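Local coordinates for aldehyde dehydrogenase (Burkholderia vietnamiensis, PDB 5KF0), which binds NADPH and, as a member of the aldehyde dehydrogenase family, probably oxidises aldehydes to carboxylic acids with a nicotinamide cofactor, at residues A221-F224 and T225-R229. Sequence-based numbering, arbitrary orientation.
Sequences ADLF and TTDER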
loop_
_atom_site.group_PDB
_atom_site.type_symbol
_atom_site.label_atom_id
_atom_site.label_comp_id
_atom_site.label_asym_id
_atom_site.label_seq_id
_atom_site.Cartn_x
_atom_site.Cartn_y
_atom_site.Cartn_z
ATOM N N ALA A 221 22.654 -24.430 24.052
ATOM C CA ALA A 221 21.730 -23.916 23.049
ATOM C C ALA A 221 22.412 -23.526 21.742
ATOM O O ALA A 221 21.846 -22.742 20.981
ATOM C CB ALA A 221 20.961 -22.714 23.608
ATOM N N ASP A 222 23.601 -24.073 21.452
ATOM C CA ASP A 222 24.332 -23.656 20.253
ATOM C C ASP A 222 23.507 -23.849 18.983
ATOM O O ASP A 222 23.554 -23.004 18.076
ATOM C CB ASP A 222 25.655 -24.415 20.135
ATOM C CG ASP A 222 26.474 -23.957 18.933
ATOM O OD1 ASP A 222 27.042 -22.842 19.001
ATOM O OD2 ASP A 222 26.530 -24.689 17.917
ATOM N N LEU A 223 22.745 -24.947 18.896
ATOM C CA LEU A 223 22.064 -25.263 17.637
ATOM C C LEU A 223 21.004 -24.225 17.282
ATOM O O LEU A 223 20.685 -24.056 16.101
ATOM C CB LEU A 223 21.423 -26.653 17.703
ATOM C CG LEU A 223 22.428 -27.807 17.684
ATOM C CD1 LEU A 223 21.724 -29.122 18.000
ATOM C CD2 LEU A 223 23.148 -27.884 16.347
ATOM N N PHE A 224 20.454 -23.522 18.274
ATOM C CA PHE A 224 19.489 -22.466 17.962
ATOM C C PHE A 224 20.102 -21.369 17.110
ATOM O O PHE A 224 19.381 -20.682 16.381
ATOM C CB PHE A 224 18.912 -21.862 19.243
ATOM C CG PHE A 224 17.881 -22.731 19.891
ATOM C CD1 PHE A 224 16.555 -22.658 19.487
ATOM C CD2 PHE A 224 18.230 -23.627 20.890
ATOM C CE1 PHE A 224 15.593 -23.466 20.068
ATOM C CE2 PHE A 224 17.262 -24.437 21.474
ATOM C CZ PHE A 224 15.950 -24.356 21.057
ATOM N N THR A 225 21.413 -21.180 17.194
ATOM C CA THR A 225 22.090 -20.184 16.373
ATOM C C THR A 225 22.742 -20.779 15.129
ATOM O O THR A 225 22.659 -20.183 14.042
ATOM C CB THR A 225 23.143 -19.455 17.213
ATOM O OG1 THR A 225 22.486 -18.707 18.250
ATOM C CG2 THR A 225 23.998 -18.506 16.354
ATOM N N THR A 226 23.377 -21.946 15.245
ATOM C CA THR A 226 24.257 -22.420 14.178
ATOM C C THR A 226 23.631 -23.440 13.229
ATOM O O THR A 226 24.165 -23.629 12.134
ATOM C CB THR A 226 25.546 -23.026 14.766
ATOM O OG1 THR A 226 25.240 -24.211 15.520
ATOM C CG2 THR A 226 26.249 -22.018 15.677
ATOM N N ASP A 227 22.545 -24.121 13.596
ATOM C CA ASP A 227 22.039 -25.162 12.700
ATOM C C ASP A 227 21.581 -24.545 11.378
ATOM O O ASP A 227 20.791 -23.596 11.357
ATOM C CB ASP A 227 20.895 -25.941 13.353
ATOM C CG ASP A 227 20.635 -27.269 12.661
ATOM O OD1 ASP A 227 20.141 -27.249 11.514
ATOM O OD2 ASP A 227 20.931 -28.327 13.257
ATOM N N GLU A 228 22.100 -25.080 10.265
ATOM C CA GLU A 228 21.810 -24.469 8.973
ATOM C C GLU A 228 20.413 -24.779 8.458
ATOM O O GLU A 228 20.002 -24.188 7.453
ATOM C CB GLU A 228 22.845 -24.904 7.932
ATOM C CG GLU A 228 22.697 -26.339 7.477
ATOM C CD GLU A 228 23.559 -26.659 6.265
ATOM O OE1 GLU A 228 24.318 -25.769 5.812
ATOM O OE2 GLU A 228 23.475 -27.801 5.764
ATOM N N ARG A 229 19.670 -25.679 9.108
ATOM C CA ARG A 229 18.300 -25.939 8.678
ATOM C C ARG A 229 17.345 -24.825 9.082
ATOM O O ARG A 229 16.266 -24.697 8.483
ATOM C CB ARG A 229 17.830 -27.283 9.233
ATOM C CG ARG A 229 18.581 -28.458 8.610
ATOM C CD ARG A 229 18.318 -29.765 9.353
ATOM N NE ARG A 229 18.849 -29.719 10.714
ATOM C CZ ARG A 229 18.679 -30.680 11.615
ATOM N NH1 ARG A 229 17.997 -31.775 11.293
ATOM N NH2 ARG A 229 19.191 -30.547 12.836
HETATM O O HOH W 1 23.278 -20.331 20.323
#
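Asp-222 and Thr-226 meet one turn apart on the short helix 222-226, their side chains crossing at about a right angle. Thr-226 OG1 donates to Asp-222 OD2 at 2.8 Å. The hydroxyl comes from above the carboxylate plane, 51° out of it. The Asp-222 carboxylate reaches forward because its CG is anti to the backbone N (chi1 -177°). Thr-226 CG2 rests against the same group, 3.5 Å from Asp-222 OD1.

In the backbone of the same turn, Asp-222 O accepts two bonds, from Thr-225 N and from Thr-226 N. A water bridges the start of the turn. It donates to Ala-221 O and accepts from Thr-225 OG1 at 2.7 Å. The carbonyl Ala-221 O also lies in the plane of the Phe-224 ring, at its edge. That ring turns from the helix toward Ile-51 of helix 48-60 and Val-183 of strand 182-185.

At the other end, Asp-227 N donates to Leu-223 O at 3.1 Å. Leu-223 CD2 lies 3.8 Å from Asp-227 OD2. Arg-229 meets the carboxylate of Asp-227 with NE and NH2. NE to OD1 and NH2 to OD2, each 2.9 Å, form a two-pronged salt bridge. Both oxygens lie close to the guanidinium plane and are met on their syn sides, but the carboxylate is tilted against the guanidinium, with NH2 32° out of its plane. Asp-227 OD1 also takes Arg-229 N, using its anti lone pair. Three bonds thus fix the rotation of the carboxylate. Arg-229 NH2 has a second acidic partner, Asp-52 of helix 48-60.

The helix ends at Thr-226, and Asp-227 is already extended; its bond to Arg-229 N makes an Asx turn. The whole is a one-turn helix followed by an Asx turn, in the connection from strand 211-213 to strand 232-236 of the cofactor-binding domain, with Ala-221 touching the bound NADPH.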